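Local atomic coordinates of transcription factor IWS1 (Saccharomyces cerevisiae, PDB entry 3NFQ), a protein that regulates transcription by RNA polymerase II and may act both when the TATA-binding protein is recruited and in the steps that follow. Residues Tyr13-Ile18 and Ala69-Asp74; Ala29-Asp34 and Ala49-Lys54; Ile83-Leu88 and Ser119-Val124; Leu109-Glu114 and Ala147-Pro152. All blocks are in the same frame, centred on the assembly; numbering follows the deposited sequence.

Contact 1. Residues Tyr13-Ile18 and Ala69-Asp74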
loop_
_atom_site.group_PDB
_atom_site.type_symbol
_atom_site.label_atom_id
_atom_site.label_comp_id
_atom_site.label_asym_id
_atom_site.label_seq_id
_atom_site.Cartn_x
_atom_site.Cartn_y
_atom_site.Cartn_z
ATOM N N TYR A 13 -6.738 -7.501 -20.644
ATOM C CA TYR A 13 -5.296 -7.418 -20.572
ATOM C C TYR A 13 -4.811 -6.479 -19.450
ATOM O O TYR A 13 -3.801 -6.753 -18.790
ATOM C CB TYR A 13 -4.740 -6.936 -21.900
ATOM C CG TYR A 13 -3.284 -6.517 -21.849
ATOM C CD1 TYR A 13 -2.257 -7.414 -22.131
ATOM C CD2 TYR A 13 -2.937 -5.197 -21.542
ATOM C CE1 TYR A 13 -0.933 -7.003 -22.091
ATOM C CE2 TYR A 13 -1.624 -4.788 -21.495
ATOM C CZ TYR A 13 -0.635 -5.686 -21.774
ATOM O OH TYR A 13 0.667 -5.228 -21.725
ATOM N N LEU A 14 -5.517 -5.363 -19.271
ATOM C CA LEU A 14 -5.206 -4.423 -18.198
ATOM C C LEU A 14 -5.493 -5.077 -16.845
ATOM O O LEU A 14 -4.649 -5.040 -15.946
ATOM C CB LEU A 14 -6.041 -3.151 -18.335
ATOM C CG LEU A 14 -5.835 -2.249 -19.551
ATOM C CD1 LEU A 14 -6.803 -1.071 -19.411
ATOM C CD2 LEU A 14 -4.418 -1.770 -19.654
ATOM N N ASP A 15 -6.667 -5.685 -16.718
ATOM C CA ASP A 15 -7.024 -6.437 -15.511
ATOM C C ASP A 15 -5.957 -7.447 -15.091
ATOM O O ASP A 15 -5.490 -7.433 -13.958
ATOM C CB ASP A 15 -8.350 -7.156 -15.689
ATOM C CG ASP A 15 -9.513 -6.234 -15.612
ATOM O OD1 ASP A 15 -9.322 -4.993 -15.560
ATOM O OD2 ASP A 15 -10.650 -6.754 -15.591
ATOM N N GLU A 16 -5.555 -8.304 -16.019
ATOM C CA GLU A 16 -4.564 -9.316 -15.748
ATOM C C GLU A 16 -3.217 -8.705 -15.376
ATOM O O GLU A 16 -2.468 -9.264 -14.573
ATOM C CB GLU A 16 -4.444 -10.279 -16.954
ATOM C CG GLU A 16 -3.000 -10.745 -17.248
ATOM C CD GLU A 16 -2.836 -11.523 -18.577
ATOM O OE1 GLU A 16 -3.700 -11.397 -19.509
ATOM O OE2 GLU A 16 -1.805 -12.254 -18.699
ATOM N N LYS A 17 -2.897 -7.574 -15.972
ATOM C CA LYS A 17 -1.649 -6.899 -15.666
ATOM C C LYS A 17 -1.676 -6.336 -14.221
ATOM O O LYS A 17 -0.691 -6.464 -13.495
ATOM C CB LYS A 17 -1.375 -5.820 -16.714
ATOM C CG LYS A 17 -0.131 -4.974 -16.471
ATOM C CD LYS A 17 -0.320 -3.975 -15.307
ATOM C CE LYS A 17 0.984 -3.245 -14.849
ATOM N NZ LYS A 17 2.127 -4.085 -14.380
ATOM N N ILE A 18 -2.814 -5.779 -13.801
ATOM C CA ILE A 18 -2.975 -5.274 -12.414
ATOM C C ILE A 18 -3.070 -6.442 -11.436
ATOM O O ILE A 18 -2.576 -6.364 -10.323
ATOM C CB ILE A 18 -4.184 -4.320 -12.252
ATOM C CG1 ILE A 18 -3.809 -2.856 -12.500
ATOM C CG2 ILE A 18 -4.704 -4.324 -10.825
ATOM C CD1 ILE A 18 -2.869 -2.573 -13.672
ATOM N N ALA A 69 -6.163 4.080 -13.405
ATOM C CA ALA A 69 -6.946 4.248 -12.155
ATOM C C ALA A 69 -8.139 3.319 -12.005
ATOM O O ALA A 69 -8.345 2.678 -10.954
ATOM C CB ALA A 69 -7.393 5.712 -11.954
ATOM N N ASP A 70 -8.963 3.277 -13.049
ATOM C CA ASP A 70 -10.108 2.378 -13.086
ATOM C C ASP A 70 -9.715 0.941 -12.863
ATOM O O ASP A 70 -10.317 0.279 -12.025
ATOM C CB ASP A 70 -10.837 2.485 -14.442
ATOM C CG ASP A 70 -11.632 3.763 -14.587
ATOM O OD1 ASP A 70 -11.941 4.417 -13.562
ATOM O OD2 ASP A 70 -11.949 4.110 -15.754
ATOM N N THR A 71 -8.705 0.449 -13.588
ATOM C CA THR A 71 -8.281 -0.949 -13.445
ATOM C C THR A 71 -7.741 -1.250 -12.031
ATOM O O THR A 71 -8.040 -2.301 -11.452
ATOM C CB THR A 71 -7.137 -1.327 -14.402
ATOM O OG1 THR A 71 -7.386 -0.811 -15.730
ATOM C CG2 THR A 71 -6.991 -2.845 -14.438
ATOM N N ILE A 72 -6.925 -0.322 -11.521
ATOM C CA ILE A 72 -6.370 -0.393 -10.146
ATOM C C ILE A 72 -7.521 -0.487 -9.180
ATOM O O ILE A 72 -7.558 -1.394 -8.336
ATOM C CB ILE A 72 -5.529 0.878 -9.833
ATOM C CG1 ILE A 72 -4.247 0.793 -10.620
ATOM C CG2 ILE A 72 -5.243 1.028 -8.303
ATOM C CD1 ILE A 72 -3.531 2.152 -10.855
ATOM N N LEU A 73 -8.470 0.426 -9.302
ATOM C CA LEU A 73 -9.580 0.454 -8.327
ATOM C C LEU A 73 -10.528 -0.727 -8.496
ATOM O O LEU A 73 -11.008 -1.313 -7.511
ATOM C CB LEU A 73 -10.349 1.792 -8.410
ATOM C CG LEU A 73 -9.543 2.997 -7.918
ATOM C CD1 LEU A 73 -10.275 4.301 -8.196
ATOM C CD2 LEU A 73 -9.205 2.939 -6.431
ATOM N N ASP A 74 -10.832 -1.079 -9.736
ATOM C CA ASP A 74 -11.761 -2.197 -9.984
ATOM C C ASP A 74 -11.214 -3.557 -9.576
ATOM O O ASP A 74 -11.992 -4.418 -9.189
ATOM C CB ASP A 74 -12.190 -2.232 -11.442
ATOM C CG ASP A 74 -13.102 -1.077 -11.812
ATOM O OD1 ASP A 74 -13.712 -0.436 -10.917
ATOM O OD2 ASP A 74 -13.185 -0.796 -13.023
HETATM O O HOH W 1 -9.782 -2.708 -16.823
#
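The carboxylate of D15 is the flat group here, and T71 meets it through a methyl: CG2 comes within 3.4 Å of D15 OD1, tilted modestly to one side of the carboxylate plane. A water approaches the same oxygen from the other side of that plane, 2.7 Å from D15 OD1, and is also hydrogen-bonded to T71 OG1 at 3.2 Å, bridging the two residues. The threonine carries most of the contact. Its chi1 of -44° sets OG1 beside the backbone N, near L14 CD1 at 3.7 Å, and leaves the methyl CG2 anti to that N, dropping onto helix 10-42, 3.5 Å from L14 O and 3.7 Å from I18 CG1. I18 CG1 goes on to meet I72 CG1. Losing both branches of T71 to an alanine is likely to open a gap between L14, D15 and I18 and remove the hydroxyl that the bridging water shares with D15. The two short helical segments cross at -57° with their axes 9.3 Å apart, a helix pair in the all-helical conserved central domain of Spn1. V62 and L77 pack on I18, and I72 touches L63 and L77, so helices 10-42, 51-63, 69-74 and 77-85 come together round I18 and I72.

Contact 2. Residues Ala29-Asp34 and Ala49-Lys54; sequences AQLDID and AMQKVK
A49, in the turn that leads into helix 51-63, sets its CB against the carboxylate of D32, 3.5 Å from CG. The selenomethionine at position 50 takes the N-cap position of the helix and starts its side chain away from helix 10-42. Q51 comes next, and its backbone N donates to D32 OD1 at 2.8 Å, where the oxygen accepts on its syn lone pair, the one on the side of the other oxygen. The Q51 side chain bends at chi2 (-57°) and lays CG against L31 CB, at 3.8 Å.

K52 grips the other oxygen twice. Its backbone N reaches D32 OD2 at 3.0 Å from above the carboxylate plane, along a fairly straight bond (167° at the hydrogen). Its chain, folded at chi3 and chi4, curls back so that NZ forms a salt bridge to the anti lone pair of the same OD2, also at 3.0 Å. On the way, K52 CG passes A29 CA, while a water links NZ to A29 O. V53 N is reached indirectly, through a second water that also donates to D32 OD2.

Both carboxylate oxygens are thus engaged, which fixes the rotation of a buried group; the positive end of the helix and the lysine would be expected to favour its charged form. W84 of helix 77-85 packs on both A29 and K52. An acidic side chain of one helix here receives N-H groups at the start of another, next to the N-cap residue M50: the carboxylate takes those of Q51 and K52 and ties helix 51-63 to the long N-terminal helix.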
loop_
_atom_site.group_PDB
_atom_site.type_symbol
_atom_site.label_atom_id
_atom_site.label_comp_id
_atom_site.label_asym_id
_atom_site.label_seq_id
_atom_site.Cartn_x
_atom_site.Cartn_y
_atom_site.Cartn_z
ATOM N N ALA A 29 5.599 -9.063 0.038
ATOM C CA ALA A 29 5.335 -8.771 1.420
ATOM C C ALA A 29 5.522 -10.001 2.343
ATOM O O ALA A 29 6.055 -9.886 3.482
ATOM C CB ALA A 29 3.948 -8.216 1.547
ATOM N N GLN A 30 5.042 -11.153 1.862
ATOM C CA GLN A 30 5.220 -12.436 2.572
ATOM C C GLN A 30 6.691 -12.814 2.654
ATOM O O GLN A 30 7.191 -13.164 3.694
ATOM C CB GLN A 30 4.405 -13.555 1.884
ATOM C CG GLN A 30 4.335 -14.842 2.777
ATOM C CD GLN A 30 3.887 -14.530 4.236
ATOM O OE1 GLN A 30 2.864 -13.879 4.459
ATOM N NE2 GLN A 30 4.691 -14.970 5.227
ATOM N N LEU A 31 7.410 -12.708 1.557
ATOM C CA LEU A 31 8.867 -12.968 1.656
ATOM C C LEU A 31 9.574 -12.092 2.686
ATOM O O LEU A 31 10.400 -12.581 3.477
ATOM C CB LEU A 31 9.560 -12.874 0.300
ATOM C CG LEU A 31 9.154 -13.910 -0.724
ATOM C CD1 LEU A 31 9.664 -13.499 -2.073
ATOM C CD2 LEU A 31 9.642 -15.308 -0.370
ATOM N N ASP A 32 9.279 -10.792 2.677
ATOM C CA ASP A 32 9.871 -9.869 3.643
ATOM C C ASP A 32 9.467 -10.210 5.096
ATOM O O ASP A 32 10.283 -10.144 6.001
ATOM C CB ASP A 32 9.476 -8.418 3.286
ATOM C CG ASP A 32 10.307 -7.863 2.127
ATOM O OD1 ASP A 32 11.185 -8.626 1.660
ATOM O OD2 ASP A 32 10.091 -6.695 1.690
ATOM N N ILE A 33 8.221 -10.583 5.324
ATOM C CA ILE A 33 7.862 -11.014 6.659
ATOM C C ILE A 33 8.715 -12.258 7.092
ATOM O O ILE A 33 9.183 -12.352 8.255
ATOM C CB ILE A 33 6.326 -11.296 6.762
ATOM C CG1 ILE A 33 5.510 -9.995 6.748
ATOM C CG2 ILE A 33 5.983 -12.045 8.074
ATOM C CD1 ILE A 33 5.860 -9.072 7.882
ATOM N N ASP A 34 8.913 -13.211 6.172
ATOM C CA ASP A 34 9.720 -14.388 6.491
ATOM C C ASP A 34 11.108 -13.948 6.873
ATOM O O ASP A 34 11.666 -14.429 7.866
ATOM C CB ASP A 34 9.776 -15.380 5.325
ATOM C CG ASP A 34 8.429 -16.033 5.011
ATOM O OD1 ASP A 34 7.465 -15.957 5.818
ATOM O OD2 ASP A 34 8.337 -16.634 3.910
ATOM N N ALA A 49 15.129 -7.482 4.801
ATOM C CA ALA A 49 14.021 -7.633 3.853
ATOM C C ALA A 49 14.155 -6.641 2.663
ATOM O O ALA A 49 14.347 -5.430 2.821
ATOM C CB ALA A 49 12.694 -7.488 4.618
HETATM N N MSE A 50 14.193 -7.166 1.463
HETATM C CA MSE A 50 14.355 -6.304 0.314
HETATM C C MSE A 50 13.321 -6.487 -0.762
HETATM O O MSE A 50 13.385 -5.763 -1.737
HETATM C CB MSE A 50 15.744 -6.514 -0.338
HETATM C CG MSE A 50 16.878 -6.327 0.631
HETATM SE SE MSE A 50 18.594 -6.403 -0.425
HETATM C CE MSE A 50 18.462 -8.348 -1.186
ATOM N N GLN A 51 12.365 -7.414 -0.630
ATOM C CA GLN A 51 11.537 -7.701 -1.790
ATOM C C GLN A 51 10.614 -6.531 -2.165
ATOM O O GLN A 51 10.486 -6.205 -3.348
ATOM C CB GLN A 51 10.749 -9.007 -1.658
ATOM C CG GLN A 51 11.643 -10.275 -1.520
ATOM C CD GLN A 51 12.603 -10.401 -2.722
ATOM O OE1 GLN A 51 13.780 -10.197 -2.547
ATOM N NE2 GLN A 51 12.083 -10.697 -3.923
ATOM N N LYS A 52 9.919 -5.977 -1.179
ATOM C CA LYS A 52 9.077 -4.798 -1.433
ATOM C C LYS A 52 9.863 -3.627 -2.031
ATOM O O LYS A 52 9.423 -3.056 -3.027
ATOM C CB LYS A 52 8.390 -4.345 -0.154
ATOM C CG LYS A 52 7.454 -5.377 0.407
ATOM C CD LYS A 52 6.629 -4.679 1.533
ATOM C CE LYS A 52 7.399 -4.213 2.803
ATOM N NZ LYS A 52 8.091 -5.425 3.448
ATOM N N VAL A 53 11.017 -3.296 -1.464
ATOM C CA VAL A 53 11.796 -2.150 -2.017
ATOM C C VAL A 53 12.243 -2.392 -3.413
ATOM O O VAL A 53 12.307 -1.463 -4.204
ATOM C CB VAL A 53 12.997 -1.664 -1.136
ATOM C CG1 VAL A 53 12.523 -1.203 0.209
ATOM C CG2 VAL A 53 14.076 -2.718 -0.967
ATOM N N LYS A 54 12.530 -3.648 -3.762
ATOM C CA LYS A 54 12.885 -3.904 -5.139
ATOM C C LYS A 54 11.727 -3.731 -6.074
ATOM O O LYS A 54 11.930 -3.401 -7.229
ATOM C CB LYS A 54 13.396 -5.333 -5.332
ATOM C CG LYS A 54 14.747 -5.565 -4.712
ATOM C CD LYS A 54 15.216 -6.972 -5.148
ATOM C CE LYS A 54 16.406 -7.404 -4.342
ATOM N NZ LYS A 54 16.622 -8.897 -4.455
HETATM O O HOH W 2 6.042 -7.288 4.334
HETATM O O HOH W 3 11.598 -4.449 1.334
#

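Contact 3. Residues Ile83-Leu88 and Ser119-Val124; sequences IWLEPL and SGLGRV
V124 points its two methyls at the place where helix 77-85 ends, CG1 where L85 and E86 join and CG2 on E86 CB. CG1, anti to the backbone N (chi1 175°), lies 4.0 Å from L85 CB and 3.8 Å from E86 CA, with P87 CD at the margin of contact. CG2 rests on E86 CB at 3.7 Å. The valine therefore fits against the backbone as the chain leaves its helix, where E86 is the first residue to abandon helical angles.

L85 and L121 cross at a slant, meeting CD1 to CD1 at 4.1 Å. L121 does not start its side chain straight at the other segment; with CG anti to the backbone N (chi1 -172°), the branch swings over so that CD1 can reach. L102 and L106 of helix 96-107 continue this apolar layer, touching L85 and L121 respectively.

Just before L121 the chain makes the break between helices 113-119 and 121-130. G120 has positive phi (73°), which by itself favours glycine, and S119 OG accepts from L121 N at 3.1 Å in an ST turn. R82 ties the two sides together from helix 77-85: it forms a salt bridge with E86 OE1 and a hydrogen bond to S119 O. L85 O in turn accepts from Y128 OH.

Both segments belong to the TFIIS N-terminal-like region. No hydrogen bond passes directly between them, so the match depends on the shape of V124 and the two leucines, while the polar bonds form round this buried apolar patch.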
loop_
_atom_site.group_PDB
_atom_site.type_symbol
_atom_site.label_atom_id
_atom_site.label_comp_id
_atom_site.label_asym_id
_atom_site.label_seq_id
_atom_site.Cartn_x
_atom_site.Cartn_y
_atom_site.Cartn_z
ATOM N N ILE A 83 -1.687 -3.965 2.471
ATOM C CA ILE A 83 -0.798 -4.962 3.140
ATOM C C ILE A 83 0.639 -4.418 3.329
ATOM O O ILE A 83 1.288 -4.650 4.356
ATOM C CB ILE A 83 -0.759 -6.269 2.308
ATOM C CG1 ILE A 83 -2.072 -7.014 2.538
ATOM C CG2 ILE A 83 0.370 -7.228 2.780
ATOM C CD1 ILE A 83 -2.326 -8.090 1.436
ATOM N N TRP A 84 1.156 -3.707 2.321
ATOM C CA TRP A 84 2.448 -3.043 2.520
ATOM C C TRP A 84 2.469 -2.020 3.658
ATOM O O TRP A 84 3.454 -1.928 4.375
ATOM C CB TRP A 84 2.949 -2.401 1.213
ATOM C CG TRP A 84 3.439 -3.386 0.236
ATOM C CD1 TRP A 84 3.093 -4.703 0.136
ATOM C CD2 TRP A 84 4.351 -3.127 -0.819
ATOM N NE1 TRP A 84 3.717 -5.273 -0.945
ATOM C CE2 TRP A 84 4.517 -4.333 -1.531
ATOM C CE3 TRP A 84 5.066 -1.998 -1.223
ATOM C CZ2 TRP A 84 5.352 -4.449 -2.600
ATOM C CZ3 TRP A 84 5.900 -2.102 -2.335
ATOM C CH2 TRP A 84 6.042 -3.308 -3.009
ATOM N N LEU A 85 1.373 -1.286 3.871
ATOM C CA LEU A 85 1.369 -0.175 4.838
ATOM C C LEU A 85 1.039 -0.661 6.238
ATOM O O LEU A 85 1.395 -0.015 7.221
ATOM C CB LEU A 85 0.289 0.835 4.398
ATOM C CG LEU A 85 0.711 1.714 3.184
ATOM C CD1 LEU A 85 -0.463 2.552 2.687
ATOM C CD2 LEU A 85 1.905 2.575 3.572
ATOM N N GLU A 86 0.312 -1.763 6.327
ATOM C CA GLU A 86 -0.260 -2.112 7.629
ATOM C C GLU A 86 0.784 -2.451 8.669
ATOM O O GLU A 86 1.854 -3.023 8.361
ATOM C CB GLU A 86 -1.303 -3.255 7.486
ATOM C CG GLU A 86 -0.757 -4.621 7.439
ATOM C CD GLU A 86 -1.784 -5.679 6.959
ATOM O OE1 GLU A 86 -2.985 -5.400 6.981
ATOM O OE2 GLU A 86 -1.370 -6.794 6.568
ATOM N N PRO A 87 0.489 -2.105 9.933
ATOM C CA PRO A 87 1.422 -2.387 10.996
ATOM C C PRO A 87 1.464 -3.857 11.283
ATOM O O PRO A 87 0.460 -4.570 11.110
ATOM C CB PRO A 87 0.846 -1.634 12.221
ATOM C CG PRO A 87 -0.540 -1.387 11.892
ATOM C CD PRO A 87 -0.676 -1.322 10.390
ATOM N N LEU A 88 2.603 -4.297 11.790
ATOM C CA LEU A 88 2.721 -5.673 12.235
ATOM C C LEU A 88 2.091 -5.674 13.621
ATOM O O LEU A 88 1.810 -4.615 14.173
ATOM C CB LEU A 88 4.185 -6.071 12.370
ATOM C CG LEU A 88 5.026 -6.002 11.058
ATOM C CD1 LEU A 88 6.400 -6.514 11.401
ATOM C CD2 LEU A 88 4.431 -6.879 10.056
ATOM N N SER A 119 -10.722 -3.070 0.444
ATOM C CA SER A 119 -9.286 -3.278 0.534
ATOM C C SER A 119 -8.781 -3.332 1.957
ATOM O O SER A 119 -7.664 -3.778 2.196
ATOM C CB SER A 119 -8.610 -2.132 -0.222
ATOM O OG SER A 119 -8.846 -0.903 0.429
ATOM N N GLY A 120 -9.599 -2.879 2.910
ATOM C CA GLY A 120 -9.165 -2.677 4.293
ATOM C C GLY A 120 -8.263 -1.474 4.488
ATOM O O GLY A 120 -7.736 -1.267 5.566
ATOM N N LEU A 121 -8.028 -0.705 3.419
ATOM C CA LEU A 121 -7.127 0.438 3.488
ATOM C C LEU A 121 -7.655 1.504 4.432
ATOM O O LEU A 121 -6.881 2.184 5.055
ATOM C CB LEU A 121 -6.881 1.033 2.084
ATOM C CG LEU A 121 -5.828 2.115 1.927
ATOM C CD1 LEU A 121 -4.407 1.634 2.327
ATOM C CD2 LEU A 121 -5.852 2.614 0.521
ATOM N N GLY A 122 -8.982 1.639 4.553
ATOM C CA GLY A 122 -9.532 2.688 5.432
ATOM C C GLY A 122 -8.997 2.551 6.839
ATOM O O GLY A 122 -8.554 3.539 7.425
ATOM N N ARG A 123 -9.094 1.355 7.441
ATOM C CA ARG A 123 -8.667 1.237 8.838
ATOM C C ARG A 123 -7.192 1.380 9.039
ATOM O O ARG A 123 -6.771 1.841 10.075
ATOM C CB ARG A 123 -9.154 -0.028 9.546
ATOM C CG ARG A 123 -8.897 -1.298 8.848
ATOM C CD ARG A 123 -10.018 -2.410 9.288
ATOM N NE ARG A 123 -10.446 -2.241 10.679
ATOM C CZ ARG A 123 -9.666 -2.539 11.714
ATOM N NH1 ARG A 123 -8.455 -3.019 11.459
ATOM N NH2 ARG A 123 -10.075 -2.348 12.982
ATOM N N VAL A 124 -6.419 1.054 8.007
ATOM C CA VAL A 124 -4.945 1.246 8.042
ATOM C C VAL A 124 -4.569 2.753 7.943
ATOM O O VAL A 124 -3.757 3.254 8.725
ATOM C CB VAL A 124 -4.250 0.378 6.975
ATOM C CG1 VAL A 124 -2.744 0.718 6.969
ATOM C CG2 VAL A 124 -4.386 -1.172 7.352
#

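Contact 4. Residues Leu109-Glu114 and Ala147-Pro152; sequences LPVKTE and AEWTRP
V111 sits over the indole of W149, in the TFIIS-like helical bundle, where the loop before helix 113-119 meets the end of helix 136-149. Its CB lies 3.4 Å from the centroid of the five-membered ring of W149 and 3° off the ring normal, a CH-pi contact; with CG1 anti to the backbone N (chi1 -178°), the methyls CG1 and CG2 spread over CD2 and CE2. At the ring edge, in plane, a water accepts from W149 NE1 at 2.9 Å and passes the link to L109 O at 2.6 Å. Were the tryptophan an alanine, V111 would probably be left without the indole face it packs on, and that water without its indole donor.

Next out, an inverse gamma turn centred on P110, closed by V111 N to L109 O at 2.8 Å, sets V111 over the ring and leaves L109 O to take the water at its edge. L116 of helix 113-119 packs on V111, W149 and T150 alike. The like charges of K112 and R151 come close, and one water accepts from both. R151 has a further water link, from NH1 to V111 O. The guanidinium meets its own chain by an edge: NH1 donates to E148 O at 2.9 Å, in the guanidinium plane, and R151 N reaches the same oxygen from the opposite face of the carbonyl plane.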
loop_
_atom_site.group_PDB
_atom_site.type_symbol
_atom_site.label_atom_id
_atom_site.label_comp_id
_atom_site.label_asym_id
_atom_site.label_seq_id
_atom_site.Cartn_x
_atom_site.Cartn_y
_atom_site.Cartn_z
ATOM N N LEU A 109 -5.050 9.117 -6.597
ATOM C CA LEU A 109 -6.018 8.122 -7.017
ATOM C C LEU A 109 -7.405 8.499 -6.565
ATOM O O LEU A 109 -7.559 8.942 -5.435
ATOM C CB LEU A 109 -5.696 6.782 -6.341
ATOM C CG LEU A 109 -5.137 5.592 -7.077
ATOM C CD1 LEU A 109 -5.222 4.389 -6.121
ATOM C CD2 LEU A 109 -5.890 5.263 -8.393
ATOM N N PRO A 110 -8.419 8.355 -7.444
ATOM C CA PRO A 110 -9.778 8.703 -7.024
ATOM C C PRO A 110 -10.470 7.695 -6.067
ATOM O O PRO A 110 -11.542 7.140 -6.386
ATOM C CB PRO A 110 -10.531 8.872 -8.354
ATOM C CG PRO A 110 -9.762 8.016 -9.326
ATOM C CD PRO A 110 -8.341 8.009 -8.883
ATOM N N VAL A 111 -9.880 7.474 -4.895
ATOM C CA VAL A 111 -10.415 6.491 -3.936
ATOM C C VAL A 111 -11.773 6.893 -3.329
ATOM O O VAL A 111 -11.977 8.037 -2.926
ATOM C CB VAL A 111 -9.385 6.280 -2.822
ATOM C CG1 VAL A 111 -9.858 5.240 -1.813
ATOM C CG2 VAL A 111 -8.042 5.886 -3.446
ATOM N N LYS A 112 -12.666 5.924 -3.190
ATOM C CA LYS A 112 -13.970 6.153 -2.565
ATOM C C LYS A 112 -14.155 5.216 -1.377
ATOM O O LYS A 112 -13.388 4.276 -1.170
ATOM C CB LYS A 112 -15.099 5.906 -3.572
ATOM C CG LYS A 112 -15.020 6.699 -4.866
ATOM C CD LYS A 112 -14.943 8.202 -4.573
ATOM C CE LYS A 112 -14.956 9.043 -5.845
ATOM N NZ LYS A 112 -14.969 10.455 -5.419
ATOM N N THR A 113 -15.201 5.464 -0.600
ATOM C CA THR A 113 -15.474 4.652 0.562
ATOM C C THR A 113 -15.532 3.148 0.215
ATOM O O THR A 113 -14.993 2.335 0.944
ATOM C CB THR A 113 -16.753 5.134 1.286
ATOM O OG1 THR A 113 -16.509 6.425 1.879
ATOM C CG2 THR A 113 -17.149 4.154 2.404
ATOM N N GLU A 114 -16.144 2.785 -0.903
ATOM C CA GLU A 114 -16.269 1.360 -1.230
ATOM C C GLU A 114 -14.918 0.656 -1.425
ATOM O O GLU A 114 -14.756 -0.524 -1.066
ATOM C CB GLU A 114 -17.166 1.115 -2.446
ATOM C CG GLU A 114 -16.787 1.870 -3.697
ATOM C CD GLU A 114 -17.560 3.198 -3.868
ATOM O OE1 GLU A 114 -17.973 3.826 -2.830
ATOM O OE2 GLU A 114 -17.736 3.601 -5.058
ATOM N N ALA A 147 -10.431 12.008 5.069
ATOM C CA ALA A 147 -11.516 13.005 4.985
ATOM C C ALA A 147 -11.980 13.163 3.564
ATOM O O ALA A 147 -13.179 13.192 3.275
ATOM C CB ALA A 147 -11.034 14.355 5.567
ATOM N N GLU A 148 -11.036 13.258 2.650
ATOM C CA GLU A 148 -11.353 13.455 1.275
ATOM C C GLU A 148 -12.056 12.234 0.674
ATOM O O GLU A 148 -13.063 12.364 -0.044
ATOM C CB GLU A 148 -10.054 13.754 0.534
ATOM C CG GLU A 148 -10.202 13.984 -0.906
ATOM C CD GLU A 148 -8.879 14.313 -1.569
ATOM O OE1 GLU A 148 -8.141 15.181 -1.064
ATOM O OE2 GLU A 148 -8.577 13.723 -2.621
ATOM N N TRP A 149 -11.499 11.047 0.927
ATOM C CA TRP A 149 -11.984 9.852 0.267
ATOM C C TRP A 149 -13.386 9.553 0.782
ATOM O O TRP A 149 -14.191 9.003 0.047
ATOM C CB TRP A 149 -11.073 8.669 0.568
ATOM C CG TRP A 149 -9.738 8.786 -0.115
ATOM C CD1 TRP A 149 -9.451 9.503 -1.222
ATOM C CD2 TRP A 149 -8.534 8.104 0.254
ATOM N NE1 TRP A 149 -8.110 9.373 -1.544
ATOM C CE2 TRP A 149 -7.532 8.502 -0.651
ATOM C CE3 TRP A 149 -8.194 7.258 1.299
ATOM C CZ2 TRP A 149 -6.203 8.000 -0.585
ATOM C CZ3 TRP A 149 -6.876 6.745 1.370
ATOM C CH2 TRP A 149 -5.895 7.152 0.444
ATOM N N THR A 150 -13.662 9.924 2.022
ATOM C CA THR A 150 -15.001 9.641 2.608
ATOM C C THR A 150 -15.958 10.870 2.545
ATOM O O THR A 150 -16.975 10.915 3.258
ATOM C CB THR A 150 -14.876 9.217 4.050
ATOM O OG1 THR A 150 -14.347 10.301 4.817
ATOM C CG2 THR A 150 -13.933 7.964 4.184
ATOM N N ARG A 151 -15.617 11.858 1.714
ATOM C CA ARG A 151 -16.381 13.127 1.676
ATOM C C ARG A 151 -17.805 12.924 1.143
ATOM O O ARG A 151 -18.004 12.122 0.239
ATOM C CB ARG A 151 -15.647 14.172 0.823
ATOM C CG ARG A 151 -15.676 13.884 -0.681
ATOM C CD ARG A 151 -14.710 14.774 -1.349
ATOM N NE ARG A 151 -14.679 14.704 -2.810
ATOM C CZ ARG A 151 -13.977 13.798 -3.511
ATOM N NH1 ARG A 151 -13.309 12.834 -2.887
ATOM N NH2 ARG A 151 -13.936 13.853 -4.832
ATOM N N PRO A 152 -18.801 13.609 1.751
ATOM C CA PRO A 152 -20.213 13.615 1.295
ATOM C C PRO A 152 -20.450 13.662 -0.210
ATOM O O PRO A 152 -21.379 13.032 -0.680
ATOM C CB PRO A 152 -20.784 14.846 1.959
ATOM C CG PRO A 152 -20.046 14.907 3.274
ATOM C CD PRO A 152 -18.637 14.377 3.001
HETATM O O HOH W 4 -6.670 10.665 -3.640
HETATM O O HOH W 5 -11.819 10.554 -3.821
HETATM O O HOH W 6 -12.549 11.794 -6.165
HETATM O O HOH W 7 -17.142 7.697 -0.929
#

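The chain starts along helix 10-42, which serves contacts 1 and 2 at places about 23 Å apart, centre to centre. Contact 2 closes first, bringing helix 51-63 back after a 14-residue connection; it is nested inside the larger loop that contact 1 closes when helix 69-74 reaches the same long helix. Contacts 3 and 4 follow and cross each other, 83-88 and 109-114 preceding 119-124 and 147-152, so they interlock helices 77-85, 113-119, 121-130 and 136-149. The two halves are in touch: A69, I72 and L73 pack on L109 and P110, joining contacts 1 and 4, while A29 and K52 meet W84, and I33 meets L88, joining contacts 2 and 3.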